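Putative glucarate dehydratase (Pseudomonas fluorescens, PDB 4IT1) probably catalyses the magnesium-dependent dehydration of D-glucarate to 5-dehydro-4-deoxy-D-glucarate, as a member of the mandelate racemase/muconate lactonizing enzyme family. Local coordinates at residues T31-R36 against S345-S350; D378-V381 against G385-P388; G68-D73 against A78-V83; S54-E59 against E137-D142. All coordinates share one frame; numbering follows the deposited sequence.

Following the chain from the N terminus, strand 25-36 comes first and waits 309 residues for its partner, S345-S350, so interaction 1 closes the widest loop and joins the N-terminal domain to the C-terminal barrel. Within that span strand 50-60 meets helix 128-148 in interaction 4, and the shorter step from strand 65-70 to helix 74-87, interaction 3, falls inside interaction 4 in turn. Strands 25-36, 50-60 and 65-70 form one antiparallel sheet. Interaction 2 begins only after interaction 1 has closed and is a local contact within the loop after helix 348-360. It touches interaction 1 through E379 and E380, and interaction 4 through V381 on I55.

Interaction 1 (T31-R36 against S345-S350); sequences TPIAFR and SHLGIS
L347 reaches across to both I33 and F35 through its two methyls. CB starts beside the carboxylate of E380, from the loop after helix 348-360. With CG anti to the carbonyl carbon (chi1 -62°), the branch points at strand 25-36 and splits there. CD1 meets the end of I33 tip to tip, 3.6 Å from I33 CD1. The other methyl, CD2, lies over one face of the F35 ring, 4.2 Å from F35 CD2. The two targets also touch each other: I33 CD1 sits in plane at the ring edge, 3.8 Å from F35 CD2. Further round the same edge, S345 O approaches F35 CZ at 3.8 Å, a plain van der Waals neighbour. No hydrogen bond crosses the contact; polar ties come from E69, whose carboxylate accepts from L347 N and S350 N. L347 itself is the N-cap residue of helix 348-360, while S345 has its side chain about 5 Å from a bound L(+)-tartrate and about 8 Å from that of H342, the predicted proton acceptor. This is the domain interface of the enolase superfamily, where a strand of the N-terminal domain packs on the loop after barrel strand 338-341, near the probable active site.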
loop_
_atom_site.group_PDB
_atom_site.type_symbol
_atom_site.label_atom_id
_atom_site.label_comp_id
_atom_site.label_asym_id
_atom_site.label_seq_id
_atom_site.Cartn_x
_atom_site.Cartn_y
_atom_site.Cartn_z
ATOM N N THR A 31 8.550 -14.096 -24.352
ATOM C CA THR A 31 8.402 -15.328 -25.107
ATOM C C THR A 31 6.965 -15.852 -25.047
ATOM O O THR A 31 6.519 -16.325 -24.004
ATOM C CB THR A 31 9.401 -16.404 -24.607
ATOM O OG1 THR A 31 10.741 -15.900 -24.716
ATOM C CG2 THR A 31 9.277 -17.694 -25.407
ATOM N N PRO A 32 6.232 -15.751 -26.170
ATOM C CA PRO A 32 4.862 -16.274 -26.252
ATOM C C PRO A 32 4.791 -17.799 -26.295
ATOM O O PRO A 32 5.657 -18.436 -26.886
ATOM C CB PRO A 32 4.332 -15.679 -27.560
ATOM C CG PRO A 32 5.539 -15.268 -28.334
ATOM C CD PRO A 32 6.580 -14.906 -27.326
ATOM N N ILE A 33 3.754 -18.368 -25.679
ATOM C CA ILE A 33 3.575 -19.830 -25.601
ATOM C C ILE A 33 2.108 -20.262 -25.650
ATOM O O ILE A 33 1.199 -19.460 -25.413
ATOM C CB ILE A 33 4.193 -20.442 -24.312
ATOM C CG1 ILE A 33 3.582 -19.813 -23.054
ATOM C CG2 ILE A 33 5.715 -20.317 -24.300
ATOM C CD1 ILE A 33 3.305 -20.810 -21.954
ATOM N N ALA A 34 1.877 -21.540 -25.927
ATOM C CA ALA A 34 0.523 -22.079 -25.878
ATOM C C ALA A 34 0.509 -23.465 -25.267
ATOM O O ALA A 34 1.427 -24.255 -25.484
ATOM C CB ALA A 34 -0.105 -22.103 -27.264
ATOM N N PHE A 35 -0.543 -23.758 -24.515
ATOM C CA PHE A 35 -0.658 -25.049 -23.861
ATOM C C PHE A 35 -2.047 -25.623 -24.043
ATOM O O PHE A 35 -3.024 -24.880 -24.169
ATOM C CB PHE A 35 -0.291 -24.958 -22.370
ATOM C CG PHE A 35 -0.818 -23.725 -21.678
ATOM C CD1 PHE A 35 -2.142 -23.660 -21.242
ATOM C CD2 PHE A 35 0.018 -22.635 -21.444
ATOM C CE1 PHE A 35 -2.624 -22.528 -20.598
ATOM C CE2 PHE A 35 -0.456 -21.502 -20.801
ATOM C CZ PHE A 35 -1.780 -21.451 -20.375
ATOM N N ARG A 36 -2.126 -26.948 -24.071
ATOM C CA ARG A 36 -3.404 -27.631 -24.231
ATOM C C ARG A 36 -4.375 -27.165 -23.152
ATOM O O ARG A 36 -4.016 -27.052 -21.971
ATOM C CB ARG A 36 -3.237 -29.158 -24.213
ATOM C CG ARG A 36 -2.140 -29.669 -25.145
ATOM C CD ARG A 36 -2.352 -31.109 -25.605
ATOM N NE ARG A 36 -2.456 -32.097 -24.527
ATOM C CZ ARG A 36 -1.447 -32.498 -23.753
ATOM N NH1 ARG A 36 -0.231 -31.981 -23.895
ATOM N NH2 ARG A 36 -1.662 -33.414 -22.816
ATOM N N SER A 345 -5.826 -19.644 -16.084
ATOM C CA SER A 345 -5.029 -20.089 -17.244
ATOM C C SER A 345 -3.570 -19.650 -17.157
ATOM O O SER A 345 -3.092 -18.840 -17.956
ATOM C CB SER A 345 -5.666 -19.636 -18.566
ATOM O OG SER A 345 -6.784 -20.449 -18.883
ATOM N N HIS A 346 -2.874 -20.202 -16.166
ATOM C CA HIS A 346 -1.535 -19.754 -15.807
ATOM C C HIS A 346 -0.611 -20.943 -15.554
ATOM O O HIS A 346 -1.060 -22.087 -15.416
ATOM C CB HIS A 346 -1.604 -18.891 -14.545
ATOM C CG HIS A 346 -2.071 -19.646 -13.339
ATOM N ND1 HIS A 346 -1.201 -20.149 -12.397
ATOM C CD2 HIS A 346 -3.311 -20.024 -12.949
ATOM C CE1 HIS A 346 -1.888 -20.785 -11.467
ATOM N NE2 HIS A 346 -3.170 -20.726 -11.778
ATOM N N LEU A 347 0.683 -20.654 -15.483
ATOM C CA LEU A 347 1.671 -21.659 -15.136
ATOM C C LEU A 347 2.286 -21.385 -13.765
ATOM O O LEU A 347 1.860 -20.469 -13.045
ATOM C CB LEU A 347 2.750 -21.754 -16.220
ATOM C CG LEU A 347 2.283 -22.178 -17.620
ATOM C CD1 LEU A 347 3.455 -22.145 -18.587
ATOM C CD2 LEU A 347 1.617 -23.551 -17.637
ATOM N N GLY A 348 3.291 -22.187 -13.424
ATOM C CA GLY A 348 3.928 -22.164 -12.115
ATOM C C GLY A 348 4.478 -20.828 -11.667
ATOM O O GLY A 348 4.432 -20.517 -10.472
ATOM N N ILE A 349 5.010 -20.048 -12.612
ATOM C CA ILE A 349 5.544 -18.720 -12.310
ATOM C C ILE A 349 4.460 -17.850 -11.661
ATOM O O ILE A 349 4.640 -17.333 -10.551
ATOM C CB ILE A 349 6.116 -18.010 -13.561
ATOM C CG1 ILE A 349 7.254 -18.831 -14.182
ATOM C CG2 ILE A 349 6.577 -16.598 -13.209
ATOM C CD1 ILE A 349 7.886 -18.211 -15.414
ATOM N N SER A 350 3.332 -17.709 -12.351
ATOM C CA SER A 350 2.195 -16.970 -11.812
ATOM C C SER A 350 1.795 -17.513 -10.443
ATOM O O SER A 350 1.593 -16.744 -9.496
ATOM C CB SER A 350 1.005 -17.018 -12.779
ATOM O OG SER A 350 1.209 -16.140 -13.872
#

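Interaction 2 (D378-V381 against G385-P388); sequences DEEV and GKLP
E380 lies against the backbone of G385 and the start of the K386 side chain. Its CB packs on the G385 backbone, and its CG is 3.9 Å from G385 O. The same E380 CG meets K386 CG at 4.0 Å, so the touching is all aliphatic carbon against peptide or methylene. The chain then bends at chi2 (-76°), which turns the carboxylate back along its own segment: V381 N donates to E380 OE2 over 3.1 Å, on the anti side and 27° out of the carboxylate plane. The second oxygen, OE1, is gripped from outside by Y372 OH and by G348 N at the start of helix 348-360, a position where the helix end would probably favour a negative charge. Replacing E380 by an alanine would probably leave G348 N, V381 N and the Y372 hydroxyl each without this partner and open a gap beside K386 CG. Further out, the ammonium of K386 runs away from E380 to the carbonyls of Y372 and Q375, while Y372 OH also bonds L387 N. Q410 NE2 holds D378-V381 through D378 O and E380 O. G385, with its positive phi of 77°, helps the chain come round. The whole is an irregular loop after helix 348-360 of the barrel domain, with a buried glutamate tying that loop to the helix's N terminus.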
loop_
_atom_site.group_PDB
_atom_site.type_symbol
_atom_site.label_atom_id
_atom_site.label_comp_id
_atom_site.label_asym_id
_atom_site.label_seq_id
_atom_site.Cartn_x
_atom_site.Cartn_y
_atom_site.Cartn_z
ATOM N N ASP A 378 2.824 -32.488 -18.774
ATOM C CA ASP A 378 4.030 -32.324 -19.596
ATOM C C ASP A 378 4.297 -30.898 -20.087
ATOM O O ASP A 378 5.292 -30.653 -20.777
ATOM C CB ASP A 378 3.993 -33.293 -20.788
ATOM C CG ASP A 378 2.735 -33.149 -21.628
ATOM O OD1 ASP A 378 1.624 -33.398 -21.101
ATOM O OD2 ASP A 378 2.864 -32.797 -22.822
ATOM N N GLU A 379 3.424 -29.959 -19.728
ATOM C CA GLU A 379 3.459 -28.631 -20.343
ATOM C C GLU A 379 3.711 -27.480 -19.372
ATOM O O GLU A 379 2.861 -26.606 -19.186
ATOM C CB GLU A 379 2.204 -28.395 -21.195
ATOM C CG GLU A 379 2.187 -29.227 -22.474
ATOM C CD GLU A 379 1.036 -28.898 -23.407
ATOM O OE1 GLU A 379 0.042 -28.293 -22.954
ATOM O OE2 GLU A 379 1.123 -29.261 -24.600
ATOM N N GLU A 380 4.899 -27.497 -18.770
ATOM C CA GLU A 380 5.395 -26.401 -17.939
ATOM C C GLU A 380 6.665 -25.823 -18.553
ATOM O O GLU A 380 7.276 -26.454 -19.412
ATOM C CB GLU A 380 5.691 -26.897 -16.519
ATOM C CG GLU A 380 4.629 -26.549 -15.486
ATOM C CD GLU A 380 4.666 -25.089 -15.042
ATOM O OE1 GLU A 380 3.735 -24.676 -14.320
ATOM O OE2 GLU A 380 5.612 -24.348 -15.400
ATOM N N VAL A 381 7.060 -24.631 -18.119
ATOM C CA VAL A 381 8.313 -24.025 -18.585
ATOM C C VAL A 381 9.382 -23.980 -17.489
ATOM O O VAL A 381 10.383 -23.257 -17.602
ATOM C CB VAL A 381 8.104 -22.608 -19.167
ATOM C CG1 VAL A 381 7.242 -22.669 -20.419
ATOM C CG2 VAL A 381 7.506 -21.670 -18.125
ATOM N N GLY A 385 8.988 -29.739 -13.789
ATOM C CA GLY A 385 7.618 -29.809 -14.296
ATOM C C GLY A 385 6.650 -29.139 -13.339
ATOM O O GLY A 385 6.972 -28.100 -12.747
ATOM N N LYS A 386 5.472 -29.743 -13.170
ATOM C CA LYS A 386 4.415 -29.146 -12.346
ATOM C C LYS A 386 4.756 -29.058 -10.856
ATOM O O LYS A 386 5.169 -30.041 -10.229
ATOM C CB LYS A 386 3.057 -29.829 -12.565
ATOM C CG LYS A 386 2.296 -29.289 -13.771
ATOM C CD LYS A 386 0.829 -29.015 -13.463
ATOM C CE LYS A 386 0.035 -30.300 -13.276
ATOM N NZ LYS A 386 -1.423 -30.024 -13.166
ATOM N N LEU A 387 4.583 -27.852 -10.316
ATOM C CA LEU A 387 4.760 -27.563 -8.899
ATOM C C LEU A 387 3.842 -28.396 -8.016
ATOM O O LEU A 387 2.732 -28.749 -8.433
ATOM C CB LEU A 387 4.515 -26.080 -8.639
ATOM C CG LEU A 387 5.750 -25.192 -8.493
ATOM C CD1 LEU A 387 7.020 -25.850 -9.025
ATOM C CD2 LEU A 387 5.493 -23.844 -9.150
ATOM N N PRO A 388 4.303 -28.712 -6.792
ATOM C CA PRO A 388 3.516 -29.557 -5.901
ATOM C C PRO A 388 2.437 -28.765 -5.180
ATOM O O PRO A 388 2.664 -27.618 -4.789
ATOM C CB PRO A 388 4.555 -30.075 -4.885
ATOM C CG PRO A 388 5.882 -29.506 -5.302
ATOM C CD PRO A 388 5.584 -28.328 -6.177
#

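Interaction 3 (G68-D73 against A78-V83); sequences GESYGD and AIQQQV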
loop_
_atom_site.group_PDB
_atom_site.type_symbol
_atom_site.label_atom_id
_atom_site.label_comp_id
_atom_site.label_asym_id
_atom_site.label_seq_id
_atom_site.Cartn_x
_atom_site.Cartn_y
_atom_site.Cartn_z
ATOM N N GLY A 68 9.039 -13.713 -15.100
ATOM C CA GLY A 68 7.665 -13.204 -15.181
ATOM C C GLY A 68 6.737 -14.057 -16.042
ATOM O O GLY A 68 7.185 -14.798 -16.917
ATOM N N GLU A 69 5.438 -13.957 -15.775
ATOM C CA GLU A 69 4.406 -14.625 -16.564
ATOM C C GLU A 69 3.219 -13.667 -16.704
ATOM O O GLU A 69 2.816 -13.028 -15.728
ATOM C CB GLU A 69 3.968 -15.922 -15.889
ATOM C CG GLU A 69 3.121 -16.836 -16.751
ATOM C CD GLU A 69 2.532 -18.009 -15.985
ATOM O OE1 GLU A 69 3.176 -18.515 -15.039
ATOM O OE2 GLU A 69 1.415 -18.439 -16.342
ATOM N N SER A 70 2.668 -13.559 -17.914
ATOM C CA SER A 70 1.553 -12.639 -18.161
ATOM C C SER A 70 0.590 -13.103 -19.256
ATOM O O SER A 70 0.527 -14.290 -19.577
ATOM C CB SER A 70 2.069 -11.233 -18.469
ATOM O OG SER A 70 1.027 -10.290 -18.312
ATOM N N TYR A 71 -0.174 -12.158 -19.803
ATOM C CA TYR A 71 -1.190 -12.457 -20.813
ATOM C C TYR A 71 -0.568 -12.655 -22.196
ATOM O O TYR A 71 0.384 -11.954 -22.564
ATOM C CB TYR A 71 -2.273 -11.367 -20.828
ATOM C CG TYR A 71 -3.008 -11.247 -19.508
ATOM C CD1 TYR A 71 -3.853 -12.265 -19.057
ATOM C CD2 TYR A 71 -2.853 -10.120 -18.711
ATOM C CE1 TYR A 71 -4.526 -12.155 -17.844
ATOM C CE2 TYR A 71 -3.512 -10.003 -17.496
ATOM C CZ TYR A 71 -4.351 -11.018 -17.072
ATOM O OH TYR A 71 -5.002 -10.888 -15.866
ATOM N N GLY A 72 -1.106 -13.616 -22.945
ATOM C CA GLY A 72 -0.502 -14.040 -24.212
ATOM C C GLY A 72 -1.245 -13.678 -25.486
ATOM O O GLY A 72 -0.874 -14.131 -26.576
ATOM N N ASP A 73 -2.295 -12.870 -25.355
ATOM C CA ASP A 73 -3.043 -12.372 -26.511
ATOM C C ASP A 73 -2.188 -11.371 -27.278
ATOM O O ASP A 73 -1.326 -10.703 -26.699
ATOM C CB ASP A 73 -4.346 -11.707 -26.066
ATOM C CG ASP A 73 -4.104 -10.568 -25.112
ATOM O OD1 ASP A 73 -3.828 -9.442 -25.577
ATOM O OD2 ASP A 73 -4.163 -10.814 -23.891
ATOM N N ALA A 78 2.271 -7.225 -27.856
ATOM C CA ALA A 78 2.693 -6.010 -28.547
ATOM C C ALA A 78 3.144 -4.937 -27.567
ATOM O O ALA A 78 4.132 -4.245 -27.805
ATOM C CB ALA A 78 1.562 -5.490 -29.424
ATOM N N ILE A 79 2.410 -4.817 -26.462
ATOM C CA ILE A 79 2.742 -3.873 -25.398
ATOM C C ILE A 79 4.007 -4.312 -24.649
ATOM O O ILE A 79 4.929 -3.518 -24.464
ATOM C CB ILE A 79 1.545 -3.669 -24.434
ATOM C CG1 ILE A 79 0.409 -2.894 -25.131
ATOM C CG2 ILE A 79 1.981 -2.974 -23.150
ATOM C CD1 ILE A 79 0.706 -1.433 -25.435
ATOM N N GLN A 80 4.046 -5.578 -24.240
ATOM C CA GLN A 80 5.219 -6.151 -23.573
ATOM C C GLN A 80 6.481 -5.941 -24.423
ATOM O O GLN A 80 7.500 -5.459 -23.919
ATOM C CB GLN A 80 4.998 -7.645 -23.271
ATOM C CG GLN A 80 3.882 -7.937 -22.268
ATOM C CD GLN A 80 3.504 -9.409 -22.221
ATOM O OE1 GLN A 80 4.372 -10.281 -22.276
ATOM N NE2 GLN A 80 2.206 -9.695 -22.117
ATOM N N GLN A 81 6.392 -6.276 -25.711
ATOM C CA GLN A 81 7.500 -6.094 -26.657
ATOM C C GLN A 81 7.977 -4.641 -26.727
ATOM O O GLN A 81 9.171 -4.368 -26.616
ATOM C CB GLN A 81 7.108 -6.587 -28.054
ATOM C CG GLN A 81 7.111 -8.099 -28.225
ATOM C CD GLN A 81 7.333 -8.528 -29.670
ATOM O OE1 GLN A 81 7.103 -7.760 -30.608
ATOM N NE2 GLN A 81 7.789 -9.763 -29.852
ATOM N N GLN A 82 7.034 -3.718 -26.902
ATOM C CA GLN A 82 7.318 -2.276 -26.916
ATOM C C GLN A 82 8.116 -1.818 -25.692
ATOM O O GLN A 82 9.088 -1.069 -25.820
ATOM C CB GLN A 82 6.009 -1.483 -26.995
ATOM C CG GLN A 82 5.344 -1.459 -28.365
ATOM C CD GLN A 82 5.475 -0.122 -29.067
ATOM O OE1 GLN A 82 4.486 0.438 -29.543
ATOM N NE2 GLN A 82 6.698 0.401 -29.134
ATOM N N VAL A 83 7.694 -2.270 -24.511
ATOM C CA VAL A 83 8.328 -1.870 -23.252
ATOM C C VAL A 83 9.682 -2.560 -23.077
ATOM O O VAL A 83 10.654 -1.922 -22.662
ATOM C CB VAL A 83 7.414 -2.133 -22.034
ATOM C CG1 VAL A 83 8.098 -1.697 -20.746
ATOM C CG2 VAL A 83 6.090 -1.398 -22.187
#
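Q80 and Y71 supply the single hydrogen bond of this contact: Q80 NE2 donates to Y71 O over 2.9 Å. The carbonyl oxygen lies close to the amide plane of Q80 and the donor in the carbonyl plane (C=O...N angle 150°), while an N-H...O angle of 145° leaves the bond moderately bent. The Q80 chain runs extended past CG (chi2 168°), which carries its amide from the helix across to the backbone at Y71. The other end of that amide is held as well: S54 OG of the adjoining strand is within hydrogen-bonding distance of both Q80 OE1 and Y71 O, and its single hydrogen must be shared between them or go to one. Van der Waals contact adds little: S70 CB stands 4.0 Å from Q80 NE2. A leucine in place of Q80 would probably leave Y71 O without its amide donor and the S54 hydroxyl without the amide oxygen. In the connecting segment, D73 N-caps helix 74-87, its OD1 taking the N-H of A76. Together these describe the short beta-alpha connection from strand 65-70 to helix 74-87 in the N-terminal domain, fastened to the central strand of its antiparallel sheet by a buried glutamine.

Interaction 4 (S54-E59 against E137-D142); sequences SIIEIE and EVAFLD
Helix-on-sheet packing in the N-terminal alpha+beta domain is the setting here: helix 128-148 lies against the middle strand, 50-60, of the three-stranded antiparallel sheet. Alternate residues of the strand, I56 and I58, point toward the helix, whereas E57 between them points away from it. The helix answers with A139, whose methyl makes the close contacts, with the F140 ring standing farther off. Because the alanine side chain is so short, the backbones come close, with I58 CA 6.5 Å from A139 CA. Around the contact, I58 also rests on I25 of the neighbouring strand, while the ring of F140 packs on I25, P92 and L95. Polar ends are satisfied nearby: D142 OD2 accepts from L67 N of strand 65-70, and its OD1 from L402 N, tying the helix to the third strand and to a loop after strand 393-395. The interface between the two segments is wholly apolar. I56 reaches it loosely, CG2 standing 4.3 Å from A139 CB. I58 makes the tighter approach: with its CG1 beside the backbone N (chi1 -54°), a methylene and not the terminal methyl presses on the alanine, I58 CG1 lying 3.5 Å from A139 CB.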
loop_
_atom_site.group_PDB
_atom_site.type_symbol
_atom_site.label_atom_id
_atom_site.label_comp_id
_atom_site.label_asym_id
_atom_site.label_seq_id
_atom_site.Cartn_x
_atom_site.Cartn_y
_atom_site.Cartn_z
ATOM N N SER A 54 2.483 -15.378 -21.936
ATOM C CA SER A 54 3.815 -14.875 -22.247
ATOM C C SER A 54 4.754 -15.019 -21.049
ATOM O O SER A 54 4.350 -14.806 -19.900
ATOM C CB SER A 54 3.754 -13.423 -22.701
ATOM O OG SER A 54 3.302 -12.596 -21.648
ATOM N N ILE A 55 6.002 -15.383 -21.337
ATOM C CA ILE A 55 7.021 -15.628 -20.320
ATOM C C ILE A 55 8.107 -14.562 -20.432
ATOM O O ILE A 55 8.646 -14.321 -21.513
ATOM C CB ILE A 55 7.639 -17.033 -20.479
ATOM C CG1 ILE A 55 6.550 -18.096 -20.704
ATOM C CG2 ILE A 55 8.538 -17.381 -19.291
ATOM C CD1 ILE A 55 5.707 -18.434 -19.491
ATOM N N ILE A 56 8.411 -13.920 -19.309
ATOM C CA ILE A 56 9.399 -12.845 -19.259
ATOM C C ILE A 56 10.685 -13.310 -18.562
ATOM O O ILE A 56 10.640 -13.881 -17.475
ATOM C CB ILE A 56 8.836 -11.594 -18.538
ATOM C CG1 ILE A 56 7.601 -11.037 -19.261
ATOM C CG2 ILE A 56 9.891 -10.503 -18.437
ATOM C CD1 ILE A 56 6.298 -11.733 -18.919
ATOM N N GLU A 57 11.824 -13.069 -19.209
ATOM C CA GLU A 57 13.144 -13.299 -18.619
ATOM C C GLU A 57 13.881 -11.979 -18.479
ATOM O O GLU A 57 13.984 -11.217 -19.436
ATOM C CB GLU A 57 13.980 -14.224 -19.502
ATOM C CG GLU A 57 14.344 -15.562 -18.885
ATOM C CD GLU A 57 15.489 -16.262 -19.613
ATOM O OE1 GLU A 57 15.975 -17.288 -19.095
ATOM O OE2 GLU A 57 15.912 -15.794 -20.695
ATOM N N ILE A 58 14.384 -11.708 -17.282
ATOM C CA ILE A 58 15.250 -10.557 -17.056
ATOM C C ILE A 58 16.622 -11.066 -16.617
ATOM O O ILE A 58 16.723 -12.092 -15.945
ATOM C CB ILE A 58 14.668 -9.595 -15.993
ATOM C CG1 ILE A 58 13.234 -9.184 -16.352
ATOM C CG2 ILE A 58 15.560 -8.372 -15.795
ATOM C CD1 ILE A 58 13.101 -8.321 -17.591
ATOM N N GLU A 59 17.670 -10.358 -17.021
ATOM C CA GLU A 59 19.023 -10.684 -16.602
ATOM C C GLU A 59 19.762 -9.399 -16.262
ATOM O O GLU A 59 19.535 -8.345 -16.871
ATOM C CB GLU A 59 19.764 -11.474 -17.689
ATOM C CG GLU A 59 21.015 -12.202 -17.206
ATOM C CD GLU A 59 21.961 -12.580 -18.336
ATOM O OE1 GLU A 59 22.212 -13.791 -18.523
ATOM O OE2 GLU A 59 22.454 -11.667 -19.038
ATOM N N GLU A 137 7.073 -5.977 -13.220
ATOM C CA GLU A 137 7.229 -5.753 -11.775
ATOM C C GLU A 137 7.643 -7.040 -11.064
ATOM O O GLU A 137 8.609 -7.043 -10.303
ATOM C CB GLU A 137 5.940 -5.178 -11.160
ATOM C CG GLU A 137 6.087 -4.631 -9.740
ATOM C CD GLU A 137 5.336 -5.439 -8.679
ATOM O OE1 GLU A 137 4.955 -6.606 -8.925
ATOM O OE2 GLU A 137 5.124 -4.902 -7.573
ATOM N N VAL A 138 6.921 -8.125 -11.340
ATOM C CA VAL A 138 7.221 -9.432 -10.765
ATOM C C VAL A 138 8.668 -9.838 -11.063
ATOM O O VAL A 138 9.403 -10.219 -10.152
ATOM C CB VAL A 138 6.206 -10.504 -11.228
ATOM C CG1 VAL A 138 6.626 -11.903 -10.796
ATOM C CG2 VAL A 138 4.818 -10.181 -10.689
ATOM N N ALA A 139 9.082 -9.719 -12.323
ATOM C CA ALA A 139 10.441 -10.078 -12.725
ATOM C C ALA A 139 11.497 -9.190 -12.075
ATOM O O ALA A 139 12.544 -9.683 -11.653
ATOM C CB ALA A 139 10.570 -10.053 -14.238
ATOM N N PHE A 140 11.215 -7.888 -11.997
ATOM C CA PHE A 140 12.064 -6.929 -11.282
ATOM C C PHE A 140 12.255 -7.287 -9.804
ATOM O O PHE A 140 13.332 -7.073 -9.245
ATOM C CB PHE A 140 11.449 -5.535 -11.343
ATOM C CG PHE A 140 11.890 -4.708 -12.512
ATOM C CD1 PHE A 140 11.707 -5.151 -13.819
ATOM C CD2 PHE A 140 12.441 -3.447 -12.305
ATOM C CE1 PHE A 140 12.095 -4.360 -14.893
ATOM C CE2 PHE A 140 12.833 -2.654 -13.373
ATOM C CZ PHE A 140 12.653 -3.109 -14.669
ATOM N N LEU A 141 11.202 -7.797 -9.168
ATOM C CA LEU A 141 11.266 -8.176 -7.755
ATOM C C LEU A 141 11.913 -9.542 -7.579
ATOM O O LEU A 141 12.718 -9.730 -6.665
ATOM C CB LEU A 141 9.886 -8.137 -7.093
ATOM C CG LEU A 141 9.270 -6.751 -6.853
ATOM C CD1 LEU A 141 7.798 -6.868 -6.487
ATOM C CD2 LEU A 141 10.026 -5.968 -5.791
ATOM N N ASP A 142 11.566 -10.484 -8.457
ATOM C CA ASP A 142 12.232 -11.784 -8.496
ATOM C C ASP A 142 13.730 -11.602 -8.699
ATOM O O ASP A 142 14.528 -12.364 -8.155
ATOM C CB ASP A 142 11.665 -12.669 -9.601
ATOM C CG ASP A 142 12.254 -14.075 -9.584
ATOM O OD1 ASP A 142 12.413 -14.646 -8.484
ATOM O OD2 ASP A 142 12.554 -14.613 -10.669
#